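Local atomic coordinates of pyridine synthase TbtD (Thermobispora bispora, PDB entry 5WA4), a protein that probably catalyses the formal [4+2] aza-cycloaddition that builds the pyridine core of the thiopeptide antibiotic thiomuracin, and binds part of the precursor's leader peptide. Residues R31-A36 / E76-G81; A178-G183 / G312-V317; D214-A217 / A222-E225. All coordinates share one frame; numbering follows the deposited sequence.

Interaction 1 (R31-A36 / E76-G81)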
loop_
_atom_site.group_PDB
_atom_site.type_symbol
_atom_site.label_atom_id
_atom_site.label_comp_id
_atom_site.label_asym_id
_atom_site.label_seq_id
_atom_site.Cartn_x
_atom_site.Cartn_y
_atom_site.Cartn_z
ATOM N N ARG E 31 39.601 21.694 21.999
ATOM C CA ARG E 31 40.775 21.627 21.120
ATOM C C ARG E 31 42.116 21.693 21.885
ATOM O O ARG E 31 42.978 20.838 21.668
ATOM C CB ARG E 31 40.729 22.725 20.042
ATOM C CG ARG E 31 42.083 23.000 19.399
ATOM C CD ARG E 31 42.001 23.884 18.154
ATOM N NE ARG E 31 41.625 25.256 18.465
ATOM C CZ ARG E 31 41.740 26.263 17.602
ATOM N NH1 ARG E 31 42.247 26.024 16.388
ATOM N NH2 ARG E 31 41.363 27.502 17.951
ATOM N N PRO E 32 42.298 22.690 22.779
ATOM C CA PRO E 32 43.521 22.667 23.598
ATOM C C PRO E 32 43.779 21.343 24.339
ATOM O O PRO E 32 44.915 20.876 24.339
ATOM C CB PRO E 32 43.278 23.796 24.601
ATOM C CG PRO E 32 42.432 24.758 23.863
ATOM C CD PRO E 32 41.516 23.922 23.018
ATOM N N ALA E 33 42.759 20.760 24.961
ATOM C CA ALA E 33 42.925 19.493 25.666
ATOM C C ALA E 33 43.457 18.424 24.710
ATOM O O ALA E 33 44.281 17.591 25.091
ATOM C CB ALA E 33 41.613 19.049 26.290
ATOM N N PHE E 34 42.996 18.483 23.461
ATOM C CA PHE E 34 43.375 17.520 22.432
ATOM C C PHE E 34 44.831 17.681 22.030
ATOM O O PHE E 34 45.526 16.689 21.802
ATOM C CB PHE E 34 42.489 17.660 21.184
ATOM C CG PHE E 34 41.200 16.876 21.244
ATOM C CD1 PHE E 34 40.642 16.503 22.463
ATOM C CD2 PHE E 34 40.543 16.525 20.073
ATOM C CE1 PHE E 34 39.449 15.784 22.512
ATOM C CE2 PHE E 34 39.355 15.812 20.110
ATOM C CZ PHE E 34 38.803 15.435 21.332
ATOM N N ALA E 35 45.286 18.928 21.919
ATOM C CA ALA E 35 46.687 19.190 21.586
ATOM C C ALA E 35 47.582 18.753 22.751
ATOM O O ALA E 35 48.705 18.263 22.547
ATOM C CB ALA E 35 46.899 20.658 21.260
ATOM N N ALA E 36 47.045 18.904 23.965
ATOM C CA ALA E 36 47.748 18.588 25.206
ATOM C C ALA E 36 48.180 17.128 25.315
ATOM O O ALA E 36 49.084 16.811 26.085
ATOM C CB ALA E 36 46.880 18.946 26.389
ATOM N N GLU E 76 40.149 17.182 32.276
ATOM C CA GLU E 76 39.664 17.837 33.487
ATOM C C GLU E 76 40.339 19.195 33.719
ATOM O O GLU E 76 39.711 20.129 34.214
ATOM C CB GLU E 76 39.863 16.936 34.702
ATOM C CG GLU E 76 39.584 17.622 36.042
ATOM C CD GLU E 76 38.278 18.414 36.062
ATOM O OE1 GLU E 76 37.265 17.897 35.541
ATOM O OE2 GLU E 76 38.275 19.559 36.586
ATOM N N HIS E 77 41.603 19.329 33.339
ATOM C CA HIS E 77 42.266 20.611 33.549
ATOM C C HIS E 77 41.852 21.656 32.504
ATOM O O HIS E 77 41.397 22.747 32.862
ATOM C CB HIS E 77 43.793 20.447 33.557
ATOM C CG HIS E 77 44.535 21.710 33.884
ATOM N ND1 HIS E 77 44.278 22.453 35.019
ATOM C CD2 HIS E 77 45.528 22.357 33.228
ATOM C CE1 HIS E 77 45.077 23.506 35.041
ATOM N NE2 HIS E 77 45.847 23.470 33.969
ATOM N N VAL E 78 41.997 21.329 31.222
ATOM C CA VAL E 78 41.763 22.313 30.166
ATOM C C VAL E 78 40.277 22.487 29.847
ATOM O O VAL E 78 39.834 23.604 29.578
ATOM C CB VAL E 78 42.506 21.937 28.866
ATOM C CG1 VAL E 78 42.224 22.961 27.758
ATOM C CG2 VAL E 78 43.990 21.791 29.125
ATOM N N VAL E 79 39.508 21.393 29.869
ATOM C CA VAL E 79 38.062 21.485 29.633
ATOM C C VAL E 79 37.397 22.010 30.896
ATOM O O VAL E 79 36.648 22.981 30.839
ATOM C CB VAL E 79 37.411 20.128 29.214
ATOM C CG1 VAL E 79 35.932 20.294 28.969
ATOM C CG2 VAL E 79 38.059 19.591 27.959
ATOM N N GLY E 80 37.688 21.392 32.037
ATOM C CA GLY E 80 37.169 21.870 33.312
ATOM C C GLY E 80 37.516 23.335 33.541
ATOM O O GLY E 80 36.766 24.069 34.193
ATOM N N GLY E 81 38.652 23.755 32.981
ATOM C CA GLY E 81 39.094 25.134 33.034
ATOM C C GLY E 81 38.207 26.072 32.243
ATOM O O GLY E 81 37.979 27.217 32.651
#
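The two antiparallel helices that lie over the four-stranded sheet meet here, Pro-32 and Ala-33 of helix 22-35 facing Val-78 and Val-79 of helix 64-85. Over these short segments the helix axes come within 8.5 Å and run at 170° to each other. The small Ala-33 sits at the closest backbone approach: the CA atoms of Ala-33 and Val-78 are 5.4 Å apart, and the CB atoms of the same two residues are 4.0 Å apart. Val-78 supplies most of the valine surface. Its CG1 stands opposite its own backbone N (chi1 179°), which lays this methyl across the join between Pro-32 and Ala-33, 3.4 Å from Pro-32 CB and 3.6 Å from Ala-33 N. With helices placed after the first and third strands and a sheet order of 2-3-1-4, the surrounding topology matches the beta-alpha-beta-beta-alpha-beta pattern of a ferredoxin-like fold, with helix 98-107 inserted before the last strand, and this contact joins the two main helices. One residue further on, Val-79 adds a second, smaller contact through CG2, which reaches Ala-33 CB at 4.0 Å. The methyl of Ala-33 therefore has both valines as neighbours. On the same turn of helix 22-35, Phe-34 packs on Ala-44 and Phe-46 of strand 44-49, while Arg-31 makes a cation-pi contact with Tyr-152 of helix 135-159.

Interaction 2 (A178-G183 / G312-V317)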
loop_
_atom_site.group_PDB
_atom_site.type_symbol
_atom_site.label_atom_id
_atom_site.label_comp_id
_atom_site.label_asym_id
_atom_site.label_seq_id
_atom_site.Cartn_x
_atom_site.Cartn_y
_atom_site.Cartn_z
ATOM N N ALA E 178 33.901 16.701 -7.133
ATOM C CA ALA E 178 35.151 15.978 -7.123
ATOM C C ALA E 178 34.956 14.475 -6.945
ATOM O O ALA E 178 35.527 13.682 -7.684
ATOM C CB ALA E 178 36.059 16.528 -6.024
ATOM N N LEU E 179 34.158 14.086 -5.959
ATOM C CA LEU E 179 34.065 12.684 -5.597
ATOM C C LEU E 179 32.907 11.925 -6.236
ATOM O O LEU E 179 32.625 10.802 -5.822
ATOM C CB LEU E 179 33.967 12.542 -4.082
ATOM C CG LEU E 179 35.205 12.953 -3.292
ATOM C CD1 LEU E 179 34.943 14.255 -2.561
ATOM C CD2 LEU E 179 35.618 11.864 -2.306
ATOM N N SER E 180 32.233 12.498 -7.228
ATOM C CA SER E 180 31.278 11.694 -7.997
ATOM C C SER E 180 31.891 11.341 -9.355
ATOM O O SER E 180 32.964 11.855 -9.709
ATOM C CB SER E 180 29.941 12.421 -8.181
ATOM O OG SER E 180 30.031 13.447 -9.145
ATOM N N THR E 181 31.226 10.488 -10.126
ATOM C CA THR E 181 31.827 10.069 -11.383
ATOM C C THR E 181 31.779 11.218 -12.400
ATOM O O THR E 181 32.823 11.636 -12.928
ATOM C CB THR E 181 31.158 8.779 -11.979
ATOM O OG1 THR E 181 31.104 7.741 -10.988
ATOM C CG2 THR E 181 31.957 8.270 -13.157
ATOM N N GLY E 182 30.591 11.750 -12.670
ATOM C CA GLY E 182 30.461 12.777 -13.694
ATOM C C GLY E 182 30.621 14.222 -13.229
ATOM O O GLY E 182 30.465 15.156 -14.027
ATOM N N GLY E 183 30.933 14.420 -11.949
ATOM C CA GLY E 183 31.001 15.761 -11.399
ATOM C C GLY E 183 29.601 16.353 -11.310
ATOM O O GLY E 183 28.604 15.625 -11.504
ATOM N N GLY E 312 27.902 3.564 -4.339
ATOM C CA GLY E 312 27.713 3.383 -2.919
ATOM C C GLY E 312 28.718 4.234 -2.175
ATOM O O GLY E 312 28.457 4.713 -1.091
ATOM N N ALA E 313 29.885 4.423 -2.769
ATOM C CA ALA E 313 30.989 5.072 -2.087
ATOM C C ALA E 313 30.756 6.581 -2.083
ATOM O O ALA E 313 30.978 7.260 -1.075
ATOM C CB ALA E 313 32.321 4.711 -2.766
ATOM N N TYR E 314 30.296 7.090 -3.223
ATOM C CA TYR E 314 29.858 8.464 -3.331
ATOM C C TYR E 314 28.807 8.783 -2.254
ATOM O O TYR E 314 29.004 9.705 -1.480
ATOM C CB TYR E 314 29.301 8.756 -4.723
ATOM C CG TYR E 314 28.746 10.160 -4.809
ATOM C CD1 TYR E 314 29.595 11.256 -4.876
ATOM C CD2 TYR E 314 27.379 10.393 -4.802
ATOM C CE1 TYR E 314 29.097 12.549 -4.936
ATOM C CE2 TYR E 314 26.871 11.672 -4.864
ATOM C CZ TYR E 314 27.732 12.749 -4.931
ATOM O OH TYR E 314 27.236 14.030 -4.982
ATOM N N ARG E 315 27.717 8.016 -2.181
ATOM C CA ARG E 315 26.703 8.293 -1.178
ATOM C C ARG E 315 27.263 8.244 0.250
ATOM O O ARG E 315 26.819 9.002 1.110
ATOM C CB ARG E 315 25.461 7.362 -1.286
ATOM C CG ARG E 315 24.754 7.233 -2.676
ATOM C CD ARG E 315 23.181 7.294 -2.494
ATOM N NE ARG E 315 22.720 8.698 -2.518
ATOM C CZ ARG E 315 21.948 9.266 -3.451
ATOM N NH1 ARG E 315 21.373 8.541 -4.413
ATOM N NH2 ARG E 315 21.664 10.556 -3.358
ATOM N N LEU E 316 28.248 7.402 0.522
ATOM C CA LEU E 316 28.768 7.368 1.888
ATOM C C LEU E 316 29.527 8.662 2.188
ATOM O O LEU E 316 29.558 9.157 3.325
ATOM C CB LEU E 316 29.676 6.159 2.111
ATOM C CG LEU E 316 30.163 6.036 3.554
ATOM C CD1 LEU E 316 29.892 4.665 4.149
ATOM C CD2 LEU E 316 31.640 6.357 3.621
ATOM N N VAL E 317 30.137 9.212 1.145
ATOM C CA VAL E 317 31.087 10.280 1.329
ATOM C C VAL E 317 30.320 11.637 1.331
ATOM O O VAL E 317 30.576 12.504 2.184
ATOM C CB VAL E 317 32.217 10.164 0.260
ATOM C CG1 VAL E 317 31.913 10.884 -1.032
ATOM C CG2 VAL E 317 33.526 10.533 0.838
#
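Tyr-314 projects its ring from helix 307-328 against Leu-179 and Ser-180 because its CG is trans to its own backbone N (chi1 176°), a setting that carries the ring outward although the CB itself does not point at the loop. Val-317, one turn further along, has chi1 at 88°, with CG1 lodged between its backbone N and carbonyl; both of its methyls then meet Leu-179. The Tyr-314 ring receives two unlike neighbours. Leu-179 O comes to the ring edge, close to level with the ring, 3.2 Å from Tyr-314 CD1; the same oxygen also takes a weak hydrogen bond from Arg-257 NH1. Ser-180 CB comes in obliquely, well out of the ring plane and beside the CD1-CE1 bond, 3.4 Å from Tyr-314 CE1 and 3.5 Å from Tyr-314 CD1. The second half of the contact is purely aliphatic. The side chains of Leu-179 and Val-317 lie roughly perpendicular, Leu-179 CD2 lying 4.0 Å from Val-317 CG2, while Leu-179 CB is 4.0 Å from Val-317 CG1. Polar ends are turned to other partners: Ser-180 OG hydrogen-bonds Ala-176 O in the last turns of helix 164-178, and Tyr-314 OH is hydrogen-bonded to Ser-190 OG on helix 184-201. Leu-253 of helix 244-265 touches both Leu-179 and Val-317 and so continues the aliphatic cluster. The loop between the consecutive helices 164-178 and 184-201 starts where Leu-179 leaves helical geometry and ends at Gly-183, the positive-phi N-cap of the second helix; it packs on helix 307-328, distant in sequence, within the helical part of the chain.

Interaction 3 (D214-A217 / A222-E225); sequences DHYA and AFTE
Tyr-216 and Phe-223 form the aromatic part of the contact: their rings meet obliquely, the centroids 5.7 Å apart and the planes inclined at 47°, so the pair is neither a parallel stack nor a T-shape. The two side chains run antiparallel alongside one another, and Tyr-216 CD1 lies 4.0 Å from Phe-223 CD2. His-215 adds a looser ring contact, its NE2 standing 4.3 Å from Phe-223 CZ at the edge of the phenyl ring.

Contacts of the phenol with aliphatic carbons come next. Tyr-216 CE1 touches Phe-223 CB at 3.5 Å, and farther out Tyr-216 OH is in plain van der Waals contact with Thr-224 CG2 at 3.2 Å, the threonine standing roughly perpendicular to the tyrosine. Thr-224 has chi1 at 48°, which leaves CG2 trans to its carbonyl carbon and next to the phenol.

Polar groups are bonded elsewhere: Tyr-216 OH is hydrogen-bonded to Asp-348 OD2, Thr-224 OG1 to Arg-220 O within its own helix, and His-215 ND1 to Arg-218 NH2. His-215 and Phe-223 form part of the surface on which the bound leader-peptide fragment lies: its backbone packs on His-215 and is weakly hydrogen-bonded to His-215 NE2, and one of its apolar side chains rests on Phe-223.

The contact lies between the consecutive helices 205-218 and 220-235, while Leu-341 of helix 332-352 packs on both Tyr-216 and Phe-223.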
loop_
_atom_site.group_PDB
_atom_site.type_symbol
_atom_site.label_atom_id
_atom_site.label_comp_id
_atom_site.label_asym_id
_atom_site.label_seq_id
_atom_site.Cartn_x
_atom_site.Cartn_y
_atom_site.Cartn_z
ATOM N N ASP E 214 12.811 31.505 -5.293
ATOM C CA ASP E 214 12.789 32.973 -5.387
ATOM C C ASP E 214 14.062 33.581 -4.802
ATOM O O ASP E 214 14.716 34.397 -5.439
ATOM C CB ASP E 214 11.572 33.566 -4.661
ATOM C CG ASP E 214 10.271 33.386 -5.437
ATOM O OD1 ASP E 214 10.259 32.614 -6.418
ATOM O OD2 ASP E 214 9.250 33.993 -5.050
ATOM N N HIS E 215 14.400 33.194 -3.577
ATOM C CA HIS E 215 15.625 33.653 -2.938
ATOM C C HIS E 215 16.844 33.347 -3.790
ATOM O O HIS E 215 17.840 34.065 -3.752
ATOM C CB HIS E 215 15.804 33.006 -1.570
ATOM C CG HIS E 215 17.143 33.273 -0.959
ATOM N ND1 HIS E 215 17.490 34.502 -0.440
ATOM C CD2 HIS E 215 18.235 32.486 -0.826
ATOM C CE1 HIS E 215 18.730 34.451 0.013
ATOM N NE2 HIS E 215 19.206 33.240 -0.212
ATOM N N TYR E 216 16.780 32.270 -4.558
ATOM C CA TYR E 216 17.880 31.979 -5.450
ATOM C C TYR E 216 17.967 33.037 -6.553
ATOM O O TYR E 216 19.007 33.677 -6.728
ATOM C CB TYR E 216 17.750 30.585 -6.064
ATOM C CG TYR E 216 18.786 30.361 -7.132
ATOM C CD1 TYR E 216 20.129 30.183 -6.804
ATOM C CD2 TYR E 216 18.432 30.382 -8.472
ATOM C CE1 TYR E 216 21.084 29.996 -7.786
ATOM C CE2 TYR E 216 19.361 30.205 -9.451
ATOM C CZ TYR E 216 20.687 30.012 -9.112
ATOM O OH TYR E 216 21.597 29.840 -10.124
ATOM N N ALA E 217 16.873 33.226 -7.290
ATOM C CA ALA E 217 16.898 34.068 -8.485
ATOM C C ALA E 217 17.225 35.537 -8.181
ATOM O O ALA E 217 17.781 36.227 -9.035
ATOM C CB ALA E 217 15.580 33.959 -9.226
ATOM N N ALA E 222 25.463 35.771 -7.839
ATOM C CA ALA E 222 26.368 35.461 -6.735
ATOM C C ALA E 222 26.542 33.944 -6.534
ATOM O O ALA E 222 27.658 33.475 -6.270
ATOM C CB ALA E 222 25.875 36.108 -5.454
ATOM N N PHE E 223 25.446 33.187 -6.659
ATOM C CA PHE E 223 25.490 31.740 -6.452
ATOM C C PHE E 223 26.195 31.015 -7.588
ATOM O O PHE E 223 27.032 30.155 -7.343
ATOM C CB PHE E 223 24.079 31.156 -6.281
ATOM C CG PHE E 223 23.538 31.289 -4.891
ATOM C CD1 PHE E 223 23.909 30.400 -3.907
ATOM C CD2 PHE E 223 22.669 32.309 -4.568
ATOM C CE1 PHE E 223 23.425 30.526 -2.624
ATOM C CE2 PHE E 223 22.185 32.431 -3.296
ATOM C CZ PHE E 223 22.568 31.542 -2.316
ATOM N N THR E 224 25.833 31.339 -8.826
ATOM C CA THR E 224 26.373 30.638 -9.978
ATOM C C THR E 224 27.870 30.812 -10.078
ATOM O O THR E 224 28.591 29.875 -10.429
ATOM C CB THR E 224 25.765 31.126 -11.287
ATOM O OG1 THR E 224 25.793 32.560 -11.311
ATOM C CG2 THR E 224 24.348 30.626 -11.446
ATOM N N GLU E 225 28.348 32.012 -9.775
ATOM C CA GLU E 225 29.764 32.274 -9.975
ATOM C C GLU E 225 30.616 31.805 -8.783
ATOM O O GLU E 225 31.824 31.566 -8.943
ATOM C CB GLU E 225 29.989 33.755 -10.312
ATOM C CG GLU E 225 29.689 34.035 -11.797
ATOM C CD GLU E 225 29.576 35.510 -12.133
ATOM O OE1 GLU E 225 29.484 36.333 -11.196
ATOM O OE2 GLU E 225 29.567 35.850 -13.338
#

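How the interactions relate
From the N terminus, interaction 1 closes first, joining helix 22-35 to helix 64-85 across a loop that includes two strands of the sheet; it is complete before the other contacts begin. Interaction 2 ties the loop after helix 164-178 to helix 307-328, closing a long span whose modelled part is mainly helical. Interaction 3 is local, between adjoining helices, and falls entirely within that span. Interaction 1 belongs to the sheet-containing half and lies across the chain's centre from the other two, with centres about 36 and 42 Å away. Interactions 2 and 3 share the helical half, their centres about 25 Å apart, and none of the three touches another.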